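Local coordinates for protein MDM10 isoform 1 (Saccharomyces cerevisiae, PDB 7BTX) that forms part of the tether joining the endoplasmic reticulum to mitochondria and takes part in late assembly of the outer-membrane protein translocase, at residues Ser151-Ile157 against Leu169-Phe175; Leu233-Phe237 against Gly247-Thr251; Glu312-His318 against Ile411-Lys417. All blocks are in the same frame, centred on the assembly; numbering follows the deposited sequence.

In the fold
All three interactions pair neighbouring antiparallel strands of one beta-barrel wall, yet they share no strand, and their centres lie 28 to 36 Å apart. Interactions 1 and 2 each sit in a beta hairpin and are partly buried; interaction 3 is a surface contact between strands separated by a long connection, on the opposite side of the chain's centre from both. The chemistry follows place. In interaction 1, one face carries Glu154, Met156 and Lys170 toward the N-terminal helix 5-16. In interaction 2, Glu236, Ser249 and Thr251 take that role toward Tyr24. Interaction 3 relies on tryptophans and a salt bridge.

Interaction 1: Ser151-Ile157 against Leu169-Phe175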
loop_
_atom_site.group_PDB
_atom_site.type_symbol
_atom_site.label_atom_id
_atom_site.label_comp_id
_atom_site.label_asym_id
_atom_site.label_seq_id
_atom_site.Cartn_x
_atom_site.Cartn_y
_atom_site.Cartn_z
ATOM N N SER D 151 16.699 -1.693 0.556
ATOM C CA SER D 151 18.047 -1.971 0.034
ATOM C C SER D 151 18.928 -0.724 0.068
ATOM O O SER D 151 19.751 -0.503 -0.819
ATOM C CB SER D 151 18.001 -2.592 -1.366
ATOM O OG SER D 151 17.452 -1.706 -2.324
ATOM N N ASP D 152 18.760 0.087 1.110
ATOM C CA ASP D 152 19.520 1.317 1.272
ATOM C C ASP D 152 20.713 1.071 2.182
ATOM O O ASP D 152 20.555 0.642 3.325
ATOM C CB ASP D 152 18.637 2.416 1.853
ATOM C CG ASP D 152 17.807 3.113 0.800
ATOM O OD1 ASP D 152 17.855 2.690 -0.374
ATOM O OD2 ASP D 152 17.109 4.090 1.142
ATOM N N LEU D 153 21.901 1.367 1.678
ATOM C CA LEU D 153 23.141 1.071 2.368
ATOM C C LEU D 153 23.649 2.325 3.065
ATOM O O LEU D 153 23.333 3.451 2.684
ATOM C CB LEU D 153 24.193 0.541 1.391
ATOM C CG LEU D 153 24.271 -0.921 0.947
ATOM C CD1 LEU D 153 24.510 -1.820 2.125
ATOM C CD2 LEU D 153 23.052 -1.365 0.181
ATOM N N GLU D 154 24.450 2.119 4.101
ATOM C CA GLU D 154 25.191 3.199 4.729
ATOM C C GLU D 154 26.455 2.609 5.332
ATOM O O GLU D 154 26.491 1.421 5.657
ATOM C CB GLU D 154 24.337 3.925 5.770
ATOM C CG GLU D 154 24.417 3.395 7.178
ATOM C CD GLU D 154 23.507 4.142 8.120
ATOM O OE1 GLU D 154 22.692 4.949 7.632
ATOM O OE2 GLU D 154 23.598 3.923 9.343
ATOM N N ALA D 155 27.513 3.398 5.440
ATOM C CA ALA D 155 28.783 2.895 5.929
ATOM C C ALA D 155 29.537 4.015 6.624
ATOM O O ALA D 155 29.266 5.196 6.413
ATOM C CB ALA D 155 29.617 2.302 4.790
ATOM N N MET D 156 30.492 3.629 7.462
ATOM C CA MET D 156 31.333 4.580 8.170
ATOM C C MET D 156 32.629 3.922 8.612
ATOM O O MET D 156 32.609 2.906 9.308
ATOM C CB MET D 156 30.609 5.154 9.385
ATOM C CG MET D 156 31.416 6.188 10.130
ATOM S SD MET D 156 30.498 7.010 11.426
ATOM C CE MET D 156 30.228 5.649 12.543
ATOM N N ILE D 157 33.760 4.488 8.215
ATOM C CA ILE D 157 35.072 4.037 8.654
ATOM C C ILE D 157 35.722 5.190 9.392
ATOM O O ILE D 157 35.766 6.308 8.877
ATOM C CB ILE D 157 35.947 3.587 7.472
ATOM C CG1 ILE D 157 35.230 2.531 6.638
ATOM C CG2 ILE D 157 37.270 3.054 7.956
ATOM C CD1 ILE D 157 35.808 2.364 5.273
ATOM N N LEU D 169 35.374 8.276 6.936
ATOM C CA LEU D 169 34.598 8.113 5.720
ATOM C C LEU D 169 33.142 7.896 6.098
ATOM O O LEU D 169 32.839 7.355 7.159
ATOM C CB LEU D 169 35.101 6.934 4.892
ATOM C CG LEU D 169 36.135 7.228 3.817
ATOM C CD1 LEU D 169 36.967 6.001 3.567
ATOM C CD2 LEU D 169 35.441 7.647 2.551
ATOM N N LYS D 170 32.237 8.330 5.225
ATOM C CA LYS D 170 30.809 8.209 5.513
ATOM C C LYS D 170 30.077 8.067 4.177
ATOM O O LYS D 170 29.787 9.062 3.517
ATOM C CB LYS D 170 30.291 9.396 6.291
ATOM C CG LYS D 170 30.150 9.184 7.777
ATOM C CD LYS D 170 29.879 10.504 8.460
ATOM C CE LYS D 170 29.340 10.319 9.859
ATOM N NZ LYS D 170 29.281 11.608 10.594
ATOM N N GLY D 171 29.776 6.831 3.806
ATOM C CA GLY D 171 29.010 6.572 2.612
ATOM C C GLY D 171 27.548 6.327 2.909
ATOM O O GLY D 171 27.172 5.787 3.945
ATOM N N VAL D 172 26.707 6.754 1.972
ATOM C CA VAL D 172 25.267 6.521 2.009
ATOM C C VAL D 172 24.836 6.214 0.582
ATOM O O VAL D 172 25.124 6.986 -0.337
ATOM C CB VAL D 172 24.501 7.730 2.580
ATOM C CG1 VAL D 172 23.056 7.698 2.153
ATOM C CG2 VAL D 172 24.567 7.758 4.092
ATOM N N SER D 173 24.158 5.084 0.374
ATOM C CA SER D 173 23.832 4.593 -0.967
ATOM C C SER D 173 22.370 4.155 -1.021
ATOM O O SER D 173 22.023 3.061 -0.580
ATOM C CB SER D 173 24.773 3.462 -1.353
ATOM O OG SER D 173 24.434 2.926 -2.617
ATOM N N SER D 174 21.515 5.011 -1.573
ATOM C CA SER D 174 20.148 4.610 -1.877
ATOM C C SER D 174 20.059 4.071 -3.301
ATOM O O SER D 174 20.705 4.587 -4.216
ATOM C CB SER D 174 19.199 5.793 -1.706
ATOM O OG SER D 174 19.185 6.245 -0.365
ATOM N N PHE D 175 19.252 3.027 -3.495
ATOM C CA PHE D 175 19.083 2.444 -4.824
ATOM C C PHE D 175 18.037 3.163 -5.661
ATOM O O PHE D 175 18.357 3.651 -6.749
ATOM C CB PHE D 175 18.728 0.956 -4.733
ATOM C CG PHE D 175 19.920 0.053 -4.534
ATOM C CD1 PHE D 175 21.204 0.575 -4.451
ATOM C CD2 PHE D 175 19.757 -1.322 -4.476
ATOM C CE1 PHE D 175 22.296 -0.256 -4.277
ATOM C CE2 PHE D 175 20.847 -2.160 -4.303
ATOM C CZ PHE D 175 22.116 -1.625 -4.206
#
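Leu153 and Ser173 exchange a pair of backbone hydrogen bonds, with Leu153 N to Ser173 O at 2.8 Å and Ser173 N to Leu153 O at 2.9 Å, the latter almost straight. Four residues on, Leu169 N reaches Ile157 O at 2.8 Å; between these pairs Ala155 N holds Gly171 O, while the return bond from Gly171 N is weak. The polar side-chain contacts gather at the end away from the hairpin turn, round Asp152. Asp152, its CG beside the backbone N (chi1 -83°), offers OD1 to Phe175 N and OD2 to the Ser174 hydroxyl, both weak bonds of 3.4 Å. Nearby, Ser151 O lies over one face of the Phe175 ring, offset toward the rim; Ser151 and Asp152 together form a G1 beta bulge opposite Tyr147. These strands make a beta hairpin in the barrel wall, and their side chains alternate between two faces. On one, Glu154 OE2 is hydrogen-bonded to Tyr143 OH, and Met156, whose CG is anti to its backbone N (chi1 -178°), runs alongside extended Lys170, with SD 3.8 Å from Lys170 CE; these flexible chains pack on Met5 of helix 5-16. The other face is apolar apart from Ser173. Ile157 and Leu169 lie side by side there, with Ile157 CD1 4.2 Å from Leu169 CD1, and with Leu153 they suit a surface probably turned to lipid, as in outer-membrane barrels.

Interaction 2: Leu233-Phe237 against Gly247-Thr251; sequences LGAEF and GCSTT
Cys248 SG comes obliquely to the ring of Phe237, 4.5 Å from its centroid and 50° off the ring normal, with CE1 of Phe237 the nearest ring atom to the sulfur at 3.7 Å. The polarisable thiol suits an aromatic neighbour, and having SG anti to its backbone N (chi1 -174°) places it there. The other flat group, the carboxylate of Glu236, sits alongside Ser249, with OE2 3.6 Å from Ser249 CB. Both contacts belong to a beta hairpin of the barrel wall, whose strands run antiparallel at 175°. Phe237, Cys248, Ala235 and Thr250 share one face; Glu236, Ser249 and Thr251 share the other, where Tyr24 bonds the hydroxyls of both Ser249 and Thr251. Glu236 also packs on Tyr24 and on a basic side chain of another protein chain. With alanine in place of Glu236, Ser249 CB and Tyr24 would probably lose the aliphatic cover of the glutamate chain, and that basic side chain a nearby acidic group. In the backbone, Gly234 N meets Thr251 O at 2.9 Å; the return bond from Thr251 N is longer, at 3.2 Å, and that from Ser249 N to Glu236 O is weak. Beside this ladder Thr250 turns its hydroxyl back on its own strand, OG1 lying 2.7 Å from Ser249 O and above the plane of that carbonyl.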
loop_
_atom_site.group_PDB
_atom_site.type_symbol
_atom_site.label_atom_id
_atom_site.label_comp_id
_atom_site.label_asym_id
_atom_site.label_seq_id
_atom_site.Cartn_x
_atom_site.Cartn_y
_atom_site.Cartn_z
ATOM N N LEU D 233 35.481 30.217 19.900
ATOM C CA LEU D 233 35.215 30.986 18.691
ATOM C C LEU D 233 35.387 30.075 17.486
ATOM O O LEU D 233 36.448 29.475 17.309
ATOM C CB LEU D 233 36.152 32.193 18.590
ATOM C CG LEU D 233 35.808 33.371 17.668
ATOM C CD1 LEU D 233 36.457 34.623 18.226
ATOM C CD2 LEU D 233 36.211 33.187 16.208
ATOM N N GLY D 234 34.372 29.977 16.642
ATOM C CA GLY D 234 34.442 29.050 15.535
ATOM C C GLY D 234 34.096 29.649 14.193
ATOM O O GLY D 234 33.549 30.749 14.122
ATOM N N ALA D 235 34.421 28.938 13.121
ATOM C CA ALA D 235 34.062 29.356 11.778
ATOM C C ALA D 235 33.906 28.124 10.892
ATOM O O ALA D 235 34.344 27.029 11.240
ATOM C CB ALA D 235 35.108 30.318 11.229
ATOM N N GLU D 236 33.279 28.287 9.733
ATOM C CA GLU D 236 33.201 27.209 8.760
ATOM C C GLU D 236 33.140 27.824 7.374
ATOM O O GLU D 236 32.703 28.964 7.224
ATOM C CB GLU D 236 32.002 26.292 9.014
ATOM C CG GLU D 236 30.681 26.811 8.528
ATOM C CD GLU D 236 29.516 25.984 9.017
ATOM O OE1 GLU D 236 29.741 25.040 9.800
ATOM O OE2 GLU D 236 28.372 26.275 8.611
ATOM N N PHE D 237 33.640 27.100 6.373
ATOM C CA PHE D 237 33.811 27.647 5.024
ATOM C C PHE D 237 33.544 26.545 4.006
ATOM O O PHE D 237 34.434 25.751 3.708
ATOM C CB PHE D 237 35.212 28.222 4.832
ATOM C CG PHE D 237 35.579 29.294 5.815
ATOM C CD1 PHE D 237 35.153 30.596 5.631
ATOM C CD2 PHE D 237 36.341 28.992 6.929
ATOM C CE1 PHE D 237 35.483 31.579 6.540
ATOM C CE2 PHE D 237 36.675 29.969 7.840
ATOM C CZ PHE D 237 36.246 31.263 7.646
ATOM N N GLY D 247 29.555 28.856 1.318
ATOM C CA GLY D 247 28.907 29.069 2.589
ATOM C C GLY D 247 29.893 29.542 3.638
ATOM O O GLY D 247 31.109 29.425 3.493
ATOM N N CYS D 248 29.342 30.084 4.718
ATOM C CA CYS D 248 30.162 30.529 5.833
ATOM C C CYS D 248 29.329 30.574 7.099
ATOM O O CYS D 248 28.099 30.520 7.037
ATOM C CB CYS D 248 30.771 31.904 5.556
ATOM S SG CYS D 248 31.942 32.456 6.811
ATOM N N SER D 249 29.993 30.670 8.242
ATOM C CA SER D 249 29.347 30.843 9.536
ATOM C C SER D 249 30.406 31.358 10.495
ATOM O O SER D 249 31.599 31.371 10.180
ATOM C CB SER D 249 28.723 29.549 10.050
ATOM O OG SER D 249 28.144 29.745 11.322
ATOM N N THR D 250 29.957 31.801 11.665
ATOM C CA THR D 250 30.830 32.258 12.737
ATOM C C THR D 250 30.058 32.168 14.041
ATOM O O THR D 250 28.967 32.728 14.149
ATOM C CB THR D 250 31.305 33.697 12.510
ATOM O OG1 THR D 250 32.080 33.783 11.308
ATOM C CG2 THR D 250 32.156 34.163 13.671
ATOM N N THR D 251 30.588 31.467 15.029
ATOM C CA THR D 251 29.857 31.237 16.260
ATOM C C THR D 251 30.763 31.566 17.446
ATOM O O THR D 251 31.985 31.477 17.358
ATOM C CB THR D 251 29.334 29.801 16.263
ATOM O OG1 THR D 251 28.826 29.478 14.965
ATOM C CG2 THR D 251 28.205 29.629 17.248
#

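Interaction 3: Glu312-His318 against Ile411-Lys417; sequences EFWQKKH and IFTSVWK
Phe313 and Trp416 exchange two backbone hydrogen bonds, Phe313 N to Trp416 O at 2.7 Å and Trp416 N to Phe313 O at 2.9 Å, between strands running antiparallel at 167°; a weak bond from Ser414 N to Gln315 O follows. Trp314 carries the main side-chain contact: its six-membered ring lies over Val415 CG2, which sits 3.4 Å from the centroid and nearly on the ring normal, a CH-pi contact. Thr413 CG2 meets the same indole at its edge, 3.6 Å from CZ3. The indole NE1 is bonded within its own segment to Glu312 OE2, in the ring plane, which fixes the rotation of the ring. The pair joins neighbouring strands of the barrel wall across a connection of 92 residues, most of them not modelled, so these contacts join parts far apart in sequence. Glu312 uses its other oxygen, OE1, in a salt bridge to Lys417 NZ at 3.1 Å. With CG between the backbone N and carbonyl carbon (chi1 87°), Glu312 runs side by side with Lys417, whose ammonium also bonds Thr33 O; one carboxylate thus serves two donors. On the other face, the rings of Phe313 and Trp416 touch at an angle, and Trp416 also meets Trp431. Toward Lys317, CB and CD of that residue pass Phe412 CB, and Ile411 CD1 lies against the CE and NZ end of Lys316.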
loop_
_atom_site.group_PDB
_atom_site.type_symbol
_atom_site.label_atom_id
_atom_site.label_comp_id
_atom_site.label_asym_id
_atom_site.label_seq_id
_atom_site.Cartn_x
_atom_site.Cartn_y
_atom_site.Cartn_z
ATOM N N GLU D 312 13.674 21.459 29.455
ATOM C CA GLU D 312 13.620 20.032 29.768
ATOM C C GLU D 312 13.765 19.749 31.261
ATOM O O GLU D 312 14.403 20.506 31.998
ATOM C CB GLU D 312 14.663 19.198 29.016
ATOM C CG GLU D 312 16.034 19.071 29.654
ATOM C CD GLU D 312 16.945 18.145 28.878
ATOM O OE1 GLU D 312 16.512 17.614 27.838
ATOM O OE2 GLU D 312 18.098 17.945 29.310
ATOM N N PHE D 313 13.078 18.715 31.717
ATOM C CA PHE D 313 13.103 18.307 33.106
ATOM C C PHE D 313 13.446 16.826 33.185
ATOM O O PHE D 313 13.031 16.031 32.340
ATOM C CB PHE D 313 11.745 18.595 33.745
ATOM C CG PHE D 313 11.656 18.242 35.198
ATOM C CD1 PHE D 313 12.593 18.709 36.103
ATOM C CD2 PHE D 313 10.610 17.462 35.664
ATOM C CE1 PHE D 313 12.498 18.385 37.446
ATOM C CE2 PHE D 313 10.510 17.136 37.003
ATOM C CZ PHE D 313 11.456 17.598 37.894
ATOM N N TRP D 314 14.223 16.458 34.198
ATOM C CA TRP D 314 14.607 15.072 34.384
ATOM C C TRP D 314 13.961 14.534 35.656
ATOM O O TRP D 314 13.389 15.299 36.444
ATOM C CB TRP D 314 16.132 14.957 34.415
ATOM C CG TRP D 314 16.762 14.932 33.070
ATOM C CD1 TRP D 314 16.984 15.998 32.256
ATOM C CD2 TRP D 314 17.273 13.786 32.379
ATOM N NE1 TRP D 314 17.589 15.590 31.094
ATOM C CE2 TRP D 314 17.781 14.236 31.146
ATOM C CE3 TRP D 314 17.349 12.424 32.682
ATOM C CZ2 TRP D 314 18.354 13.374 30.216
ATOM C CZ3 TRP D 314 17.920 11.570 31.755
ATOM C CH2 TRP D 314 18.413 12.048 30.539
ATOM N N GLN D 315 14.067 13.220 35.854
ATOM C CA GLN D 315 13.654 12.538 37.073
ATOM C C GLN D 315 14.287 11.153 37.059
ATOM O O GLN D 315 14.694 10.668 36.000
ATOM C CB GLN D 315 12.124 12.456 37.179
ATOM C CG GLN D 315 11.551 12.148 38.572
ATOM C CD GLN D 315 11.580 13.333 39.533
ATOM O OE1 GLN D 315 12.642 13.842 39.893
ATOM N NE2 GLN D 315 10.400 13.769 39.959
ATOM N N LYS D 316 14.399 10.518 38.218
ATOM C CA LYS D 316 14.978 9.189 38.326
ATOM C C LYS D 316 14.252 8.477 39.464
ATOM O O LYS D 316 13.586 9.111 40.286
ATOM C CB LYS D 316 16.497 9.299 38.513
ATOM C CG LYS D 316 17.274 8.068 38.119
ATOM C CD LYS D 316 18.753 8.366 38.053
ATOM C CE LYS D 316 19.538 7.103 37.774
ATOM N NZ LYS D 316 19.447 6.174 38.932
ATOM N N LYS D 317 14.365 7.154 39.523
ATOM C CA LYS D 317 13.454 6.397 40.370
ATOM C C LYS D 317 14.186 5.148 40.856
ATOM O O LYS D 317 15.287 4.830 40.398
ATOM C CB LYS D 317 12.166 6.075 39.590
ATOM C CG LYS D 317 10.917 5.685 40.394
ATOM C CD LYS D 317 9.713 5.503 39.487
ATOM C CE LYS D 317 8.450 5.184 40.276
ATOM N NZ LYS D 317 8.500 3.829 40.894
ATOM N N HIS D 318 13.556 4.451 41.795
ATOM C CA HIS D 318 14.114 3.290 42.476
ATOM C C HIS D 318 12.994 2.261 42.585
ATOM O O HIS D 318 12.034 2.291 41.804
ATOM C CB HIS D 318 14.698 3.680 43.842
ATOM C CG HIS D 318 16.110 4.175 43.782
ATOM N ND1 HIS D 318 17.082 3.565 43.020
ATOM C CD2 HIS D 318 16.716 5.213 44.404
ATOM C CE1 HIS D 318 18.225 4.211 43.169
ATOM N NE2 HIS D 318 18.030 5.216 44.004
ATOM N N ILE D 411 16.145 0.842 36.850
ATOM C CA ILE D 411 15.848 2.187 37.320
ATOM C C ILE D 411 15.077 2.939 36.244
ATOM O O ILE D 411 15.523 3.035 35.096
ATOM C CB ILE D 411 17.139 2.942 37.707
ATOM C CG1 ILE D 411 18.282 2.576 36.759
ATOM C CG2 ILE D 411 17.518 2.649 39.144
ATOM C CD1 ILE D 411 19.540 3.375 36.975
ATOM N N PHE D 412 13.913 3.462 36.617
ATOM C CA PHE D 412 13.136 4.293 35.714
ATOM C C PHE D 412 13.833 5.630 35.505
ATOM O O PHE D 412 14.595 6.094 36.353
ATOM C CB PHE D 412 11.735 4.512 36.278
ATOM C CG PHE D 412 10.697 4.799 35.240
ATOM C CD1 PHE D 412 10.398 3.864 34.268
ATOM C CD2 PHE D 412 10.004 5.995 35.248
ATOM C CE1 PHE D 412 9.438 4.121 33.308
ATOM C CE2 PHE D 412 9.038 6.255 34.292
ATOM C CZ PHE D 412 8.758 5.318 33.322
ATOM N N THR D 413 13.584 6.245 34.353
ATOM C CA THR D 413 14.204 7.527 34.020
ATOM C C THR D 413 13.232 8.305 33.146
ATOM O O THR D 413 12.982 7.916 32.004
ATOM C CB THR D 413 15.537 7.336 33.305
ATOM O OG1 THR D 413 16.406 6.518 34.097
ATOM C CG2 THR D 413 16.201 8.666 33.085
ATOM N N SER D 414 12.702 9.404 33.670
ATOM C CA SER D 414 11.698 10.204 32.989
ATOM C C SER D 414 12.311 11.509 32.513
ATOM O O SER D 414 13.075 12.143 33.241
ATOM C CB SER D 414 10.527 10.506 33.918
ATOM O OG SER D 414 9.918 9.313 34.362
ATOM N N VAL D 415 11.991 11.904 31.284
ATOM C CA VAL D 415 12.449 13.165 30.713
ATOM C C VAL D 415 11.245 13.866 30.108
ATOM O O VAL D 415 10.629 13.340 29.178
ATOM C CB VAL D 415 13.528 12.968 29.637
ATOM C CG1 VAL D 415 13.903 14.292 29.036
ATOM C CG2 VAL D 415 14.751 12.300 30.198
ATOM N N TRP D 416 10.924 15.051 30.611
ATOM C CA TRP D 416 9.885 15.893 30.040
ATOM C C TRP D 416 10.539 17.031 29.278
ATOM O O TRP D 416 11.495 17.629 29.758
ATOM C CB TRP D 416 8.982 16.466 31.128
ATOM C CG TRP D 416 8.304 15.441 31.944
ATOM C CD1 TRP D 416 8.825 14.755 32.998
ATOM C CD2 TRP D 416 6.966 14.976 31.779
ATOM N NE1 TRP D 416 7.893 13.884 33.501
ATOM C CE2 TRP D 416 6.741 14.002 32.769
ATOM C CE3 TRP D 416 5.938 15.285 30.888
ATOM C CZ2 TRP D 416 5.529 13.337 32.895
ATOM C CZ3 TRP D 416 4.736 14.624 31.014
ATOM C CH2 TRP D 416 4.539 13.661 32.011
ATOM N N LYS D 417 10.031 17.331 28.085
ATOM C CA LYS D 417 10.719 18.288 27.214
ATOM C C LYS D 417 9.681 19.199 26.557
ATOM O O LYS D 417 8.914 18.762 25.702
ATOM C CB LYS D 417 11.557 17.575 26.166
ATOM C CG LYS D 417 12.846 16.967 26.669
ATOM C CD LYS D 417 13.409 15.981 25.673
ATOM C CE LYS D 417 14.109 16.693 24.538
ATOM N NZ LYS D 417 15.420 17.247 24.962
#